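Local coordinates for protein phosphoglycerol transferase GacH (Streptococcus pyogenes MGAS5005, PDB 6DGM) that probably transfers glycerol phosphate onto the rhamnose polysaccharide of the streptococcal cell wall, using a manganese-binding, probably extracellular domain of the alkaline phosphatase superfamily, at residues A[47-59]-A[279-292]. Sequence-based numbering, arbitrary orientation.
With MN (manganese (II) ion), chain C; 1GP (sn-glycerol-1-phosphate), chain D.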
loop_
_atom_site.group_PDB
_atom_site.type_symbol
_atom_site.label_atom_id
_atom_site.label_comp_id
_atom_site.label_asym_id
_atom_site.label_seq_id
_atom_site.Cartn_x
_atom_site.Cartn_y
_atom_site.Cartn_z
ATOM N N GLU A 47 3.887 7.924 4.864
ATOM C CA GLU A 47 5.200 8.224 4.316
ATOM C C GLU A 47 6.309 7.906 5.300
ATOM O O GLU A 47 6.328 8.407 6.421
ATOM C CB GLU A 47 5.220 9.708 3.955
ATOM C CG GLU A 47 6.575 10.248 3.463
ATOM C CD GLU A 47 7.113 9.464 2.287
ATOM O OE1 GLU A 47 8.187 8.855 2.442
ATOM O OE2 GLU A 47 6.471 9.457 1.222
ATOM N N SER A 48 7.235 7.078 4.857
ATOM C CA SER A 48 8.462 6.759 5.571
ATOM C C SER A 48 8.238 6.093 6.922
ATOM O O SER A 48 9.158 6.070 7.742
ATOM C CB SER A 48 9.340 8.009 5.735
ATOM O OG SER A 48 9.842 8.443 4.490
ATOM N N LEU A 49 7.073 5.512 7.185
ATOM C CA LEU A 49 6.818 4.926 8.495
ATOM C C LEU A 49 7.391 3.514 8.629
ATOM O O LEU A 49 7.007 2.591 7.907
ATOM C CB LEU A 49 5.322 4.929 8.808
ATOM C CG LEU A 49 5.027 4.396 10.218
ATOM C CD1 LEU A 49 3.961 5.231 10.882
ATOM C CD2 LEU A 49 4.630 2.925 10.196
ATOM N N SER A 50 8.248 3.323 9.624
ATOM C CA SER A 50 8.803 2.003 9.875
ATOM C C SER A 50 9.420 2.000 11.267
ATOM O O SER A 50 10.190 2.905 11.617
ATOM C CB SER A 50 9.848 1.639 8.812
ATOM O OG SER A 50 10.191 0.258 8.887
ATOM N N ASP A 51 9.097 0.977 12.045
ATOM C CA ASP A 51 9.500 0.924 13.437
ATOM C C ASP A 51 11.013 0.916 13.541
ATOM O O ASP A 51 11.647 -0.032 13.077
ATOM C CB ASP A 51 8.947 -0.350 14.069
ATOM C CG ASP A 51 9.113 -0.387 15.574
ATOM O OD1 ASP A 51 9.857 0.439 16.146
ATOM O OD2 ASP A 51 8.485 -1.266 16.200
ATOM N N PRO A 52 11.629 1.928 14.153
ATOM C CA PRO A 52 13.094 1.900 14.294
ATOM C C PRO A 52 13.612 0.760 15.157
ATOM O O PRO A 52 14.800 0.417 15.067
ATOM C CB PRO A 52 13.434 3.274 14.889
ATOM C CG PRO A 52 12.155 3.841 15.395
ATOM C CD PRO A 52 11.019 3.154 14.706
ATOM N N ASP A 53 12.755 0.146 15.976
ATOM C CA ASP A 53 13.179 -0.959 16.823
ATOM C C ASP A 53 13.661 -2.161 16.021
ATOM O O ASP A 53 14.385 -3.000 16.568
ATOM C CB ASP A 53 12.016 -1.368 17.730
ATOM C CG ASP A 53 12.419 -2.388 18.770
ATOM O OD1 ASP A 53 13.636 -2.534 19.030
ATOM O OD2 ASP A 53 11.514 -3.048 19.325
ATOM N N ARG A 54 13.291 -2.269 14.742
ATOM C CA ARG A 54 13.765 -3.373 13.920
ATOM C C ARG A 54 15.160 -3.133 13.356
ATOM O O ARG A 54 15.753 -4.053 12.783
ATOM C CB ARG A 54 12.832 -3.627 12.730
ATOM C CG ARG A 54 11.669 -4.513 13.019
ATOM C CD ARG A 54 11.046 -5.031 11.721
ATOM N NE ARG A 54 10.616 -3.955 10.846
ATOM C CZ ARG A 54 9.524 -3.229 11.051
ATOM N NH1 ARG A 54 8.752 -3.461 12.113
ATOM N NH2 ARG A 54 9.196 -2.277 10.199
ATOM N N VAL A 55 15.675 -1.915 13.451
ATOM C CA VAL A 55 17.028 -1.623 12.994
ATOM C C VAL A 55 17.994 -2.020 14.099
ATOM O O VAL A 55 17.989 -1.427 15.184
ATOM C CB VAL A 55 17.168 -0.142 12.607
ATOM C CG1 VAL A 55 18.531 0.111 12.016
ATOM C CG2 VAL A 55 16.060 0.219 11.623
ATOM N N SER A 56 18.845 -3.015 13.810
ATOM C CA SER A 56 19.565 -3.743 14.851
ATOM C C SER A 56 20.374 -2.822 15.758
ATOM O O SER A 56 20.386 -2.994 16.984
ATOM C CB SER A 56 20.509 -4.775 14.213
ATOM O OG SER A 56 19.818 -5.655 13.350
ATOM N N ASN A 57 21.111 -1.880 15.179
ATOM C CA ASN A 57 22.077 -1.118 15.961
ATOM C C ASN A 57 21.518 0.184 16.509
ATOM O O ASN A 57 22.294 1.029 16.971
ATOM C CB ASN A 57 23.341 -0.846 15.147
ATOM C CG ASN A 57 24.161 -2.089 14.924
ATOM O OD1 ASN A 57 24.080 -3.050 15.687
ATOM N ND2 ASN A 57 24.973 -2.070 13.883
ATOM N N VAL A 58 20.206 0.340 16.511
ATOM C CA VAL A 58 19.534 1.559 16.962
ATOM C C VAL A 58 18.978 1.335 18.355
ATOM O O VAL A 58 18.480 0.244 18.673
ATOM C CB VAL A 58 18.398 1.926 15.978
ATOM C CG1 VAL A 58 17.298 2.738 16.665
ATOM C CG2 VAL A 58 18.969 2.675 14.800
ATOM N N THR A 59 19.028 2.377 19.181
ATOM C CA THR A 59 18.379 2.391 20.482
ATOM C C THR A 59 17.523 3.648 20.569
ATOM O O THR A 59 17.993 4.742 20.244
ATOM C CB THR A 59 19.411 2.385 21.609
ATOM O OG1 THR A 59 20.262 1.237 21.483
ATOM C CG2 THR A 59 18.714 2.336 22.970
ATOM N N SER A 279 25.534 0.316 8.028
ATOM C CA SER A 279 26.025 -0.351 9.226
ATOM C C SER A 279 24.917 -0.553 10.258
ATOM O O SER A 279 25.007 -1.470 11.082
ATOM C CB SER A 279 27.135 0.493 9.843
ATOM O OG SER A 279 26.583 1.681 10.364
ATOM N N ALA A 280 23.892 0.301 10.242
ATOM C CA ALA A 280 22.805 0.207 11.214
ATOM C C ALA A 280 22.133 -1.161 11.201
ATOM O O ALA A 280 21.602 -1.596 12.225
ATOM C CB ALA A 280 21.750 1.280 10.947
ATOM N N PHE A 281 22.135 -1.847 10.061
ATOM C CA PHE A 281 21.394 -3.096 9.917
ATOM C C PHE A 281 22.191 -4.337 10.309
ATOM O O PHE A 281 21.615 -5.430 10.354
ATOM C CB PHE A 281 20.850 -3.181 8.489
ATOM C CG PHE A 281 20.016 -1.994 8.112
ATOM C CD1 PHE A 281 18.714 -1.872 8.566
ATOM C CD2 PHE A 281 20.555 -0.961 7.354
ATOM C CE1 PHE A 281 17.955 -0.767 8.256
ATOM C CE2 PHE A 281 19.787 0.146 7.031
ATOM C CZ PHE A 281 18.496 0.244 7.484
ATOM N N ASN A 282 23.485 -4.198 10.593
ATOM C CA ASN A 282 24.293 -5.251 11.207
ATOM C C ASN A 282 23.988 -6.674 10.760
ATOM O O ASN A 282 23.493 -7.483 11.551
ATOM C CB ASN A 282 24.128 -5.188 12.741
ATOM C CG ASN A 282 25.125 -6.068 13.490
ATOM O OD1 ASN A 282 26.186 -6.411 12.966
ATOM N ND2 ASN A 282 24.786 -6.430 14.726
ATOM N N LYS A 283 24.313 -7.017 9.521
ATOM C CA LYS A 283 24.139 -8.373 8.994
ATOM C C LYS A 283 22.675 -8.781 8.815
ATOM O O LYS A 283 22.411 -9.915 8.391
ATOM C CB LYS A 283 24.819 -9.459 9.851
ATOM C CG LYS A 283 26.320 -9.296 10.050
ATOM C CD LYS A 283 26.813 -10.090 11.268
ATOM C CE LYS A 283 27.649 -11.306 10.874
ATOM N NZ LYS A 283 27.678 -12.351 11.950
ATOM N N HIS A 284 21.719 -7.923 9.163
ATOM C CA HIS A 284 20.307 -8.165 8.877
ATOM C C HIS A 284 19.848 -7.108 7.883
ATOM O O HIS A 284 18.929 -6.329 8.168
ATOM C CB HIS A 284 19.464 -8.073 10.146
ATOM C CG HIS A 284 19.553 -9.288 11.011
ATOM N ND1 HIS A 284 20.752 -9.880 11.343
ATOM C CD2 HIS A 284 18.588 -10.030 11.606
ATOM C CE1 HIS A 284 20.523 -10.935 12.106
ATOM N NE2 HIS A 284 19.218 -11.047 12.281
ATOM N N ILE A 285 20.506 -7.070 6.717
ATOM C CA ILE A 285 20.238 -6.031 5.728
ATOM C C ILE A 285 18.831 -6.133 5.169
ATOM O O ILE A 285 18.324 -5.160 4.600
ATOM C CB ILE A 285 21.318 -6.049 4.625
ATOM C CG1 ILE A 285 21.290 -4.740 3.820
ATOM C CG2 ILE A 285 21.128 -7.244 3.693
ATOM C CD1 ILE A 285 21.726 -3.505 4.606
ATOM N N GLU A 286 18.165 -7.282 5.318
ATOM C CA GLU A 286 16.778 -7.354 4.870
ATOM C C GLU A 286 15.933 -6.267 5.528
ATOM O O GLU A 286 14.983 -5.763 4.915
ATOM C CB GLU A 286 16.197 -8.750 5.131
ATOM C CG GLU A 286 16.030 -9.129 6.600
ATOM C CD GLU A 286 17.288 -9.740 7.212
ATOM O OE1 GLU A 286 18.353 -9.732 6.555
ATOM O OE2 GLU A 286 17.201 -10.240 8.353
ATOM N N ASN A 287 16.287 -5.863 6.759
ATOM C CA ASN A 287 15.489 -4.877 7.482
ATOM C C ASN A 287 15.592 -3.480 6.887
ATOM O O ASN A 287 14.819 -2.603 7.272
ATOM C CB ASN A 287 15.886 -4.863 8.958
ATOM C CG ASN A 287 15.351 -6.073 9.710
ATOM O OD1 ASN A 287 14.245 -6.536 9.446
ATOM N ND2 ASN A 287 16.135 -6.591 10.638
ATOM N N LYS A 288 16.504 -3.258 5.944
ATOM C CA LYS A 288 16.517 -1.982 5.232
ATOM C C LYS A 288 15.282 -1.802 4.357
ATOM O O LYS A 288 14.992 -0.670 3.957
ATOM C CB LYS A 288 17.799 -1.887 4.413
ATOM C CG LYS A 288 18.028 -0.591 3.689
ATOM C CD LYS A 288 19.448 -0.589 3.088
ATOM C CE LYS A 288 19.640 0.555 2.111
ATOM N NZ LYS A 288 21.037 0.534 1.549
ATOM N N TYR A 289 14.536 -2.881 4.076
ATOM C CA TYR A 289 13.418 -2.843 3.140
ATOM C C TYR A 289 12.128 -3.401 3.728
ATOM O O TYR A 289 11.222 -3.763 2.969
ATOM C CB TYR A 289 13.781 -3.590 1.848
ATOM C CG TYR A 289 14.985 -2.984 1.176
ATOM C CD1 TYR A 289 14.847 -1.897 0.331
ATOM C CD2 TYR A 289 16.275 -3.463 1.423
ATOM C CE1 TYR A 289 15.941 -1.323 -0.289
ATOM C CE2 TYR A 289 17.387 -2.880 0.816
ATOM C CZ TYR A 289 17.210 -1.809 -0.036
ATOM O OH TYR A 289 18.298 -1.222 -0.635
ATOM N N LEU A 290 11.996 -3.443 5.054
ATOM C CA LEU A 290 10.816 -4.013 5.696
ATOM C C LEU A 290 10.120 -2.954 6.545
ATOM O O LEU A 290 10.625 -2.564 7.606
ATOM C CB LEU A 290 11.190 -5.232 6.541
ATOM C CG LEU A 290 11.668 -6.446 5.742
ATOM C CD1 LEU A 290 12.218 -7.512 6.658
ATOM C CD2 LEU A 290 10.520 -7.000 4.888
ATOM N N THR A 291 8.934 -2.535 6.101
ATOM C CA THR A 291 8.110 -1.581 6.828
ATOM C C THR A 291 6.950 -2.307 7.512
ATOM O O THR A 291 6.741 -3.509 7.338
ATOM C CB THR A 291 7.551 -0.530 5.868
ATOM O OG1 THR A 291 6.607 -1.167 4.986
ATOM C CG2 THR A 291 8.647 0.117 5.040
ATOM N N ASP A 292 6.170 -1.542 8.283
ATOM C CA ASP A 292 4.992 -2.061 8.981
ATOM C C ASP A 292 3.729 -1.891 8.156
ATOM O O ASP A 292 3.572 -0.903 7.439
ATOM C CB ASP A 292 4.825 -1.304 10.301
ATOM C CG ASP A 292 6.025 -1.462 11.202
ATOM O OD1 ASP A 292 6.991 -0.666 11.054
ATOM O OD2 ASP A 292 6.017 -2.407 12.035
HETATM MN MN MN C . 7.970 7.922 0.421
HETATM C C3 1GP D . 5.807 13.698 -2.649
HETATM O O3 1GP D . 4.986 11.407 -2.479
HETATM C C2 1GP D . 6.105 12.230 -2.869
HETATM O O2 1GP D . 4.817 14.200 -3.544
HETATM C C1 1GP D . 7.349 11.809 -2.101
HETATM O O1P 1GP D . 7.802 10.527 -2.547
HETATM O O2P 1GP D . 9.258 9.479 -0.583
HETATM O O3P 1GP D . 9.629 8.974 -3.138
HETATM O O4P 1GP D . 10.204 11.251 -2.159
HETATM P P 1GP D . 9.260 10.014 -2.057
HETATM O O HOH W 1 6.021 -2.291 14.959
HETATM O O HOH W 2 12.838 -2.421 9.102
HETATM O O HOH W 3 18.676 -4.835 11.239
HETATM O O HOH W 4 25.698 1.090 12.950
#
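A salt bridge between R54 and D292 joins the loop leaving strand 40-46 to the start of strand 290-297, at the active-site end of the central sheet. The guanidinium meets the carboxylate end-on, NH1 2.9 Å from D292 OD2 and NH2 2.9 Å from D292 OD1, their planes 57° apart. A bend at chi3 (-58°) turns the R54 chain so that NH2 also donates to L290 O (3.0 Å), from above the carbonyl plane. D292 OD1 takes a second bond from D51 N (2.8 Å), nearly along its C-O axis; K72 pairs with OD2, so the buried carboxylate is probably kept ionised. Water 2 ties R54 NE to N287 O and L290 O. This is the C-terminal, presumably catalytic domain, of the LTA synthase type with the alkaline phosphatase fold: the same loop begins with E47, which binds manganese through both carboxylate oxygens; O2P of sn-glycerol-1-phosphate binds the same ion, and T89, D270 and H271 are its other protein ligands. Farther out, V55 CG1 packs on A280 CB (3.6 Å) and the F281 ring. N57, in the type I turn 55-58, donates its backbone N to A280 O (3.0 Å), while its ND2 bonds weakly to S279 O and lies against N282 CB (3.4 Å).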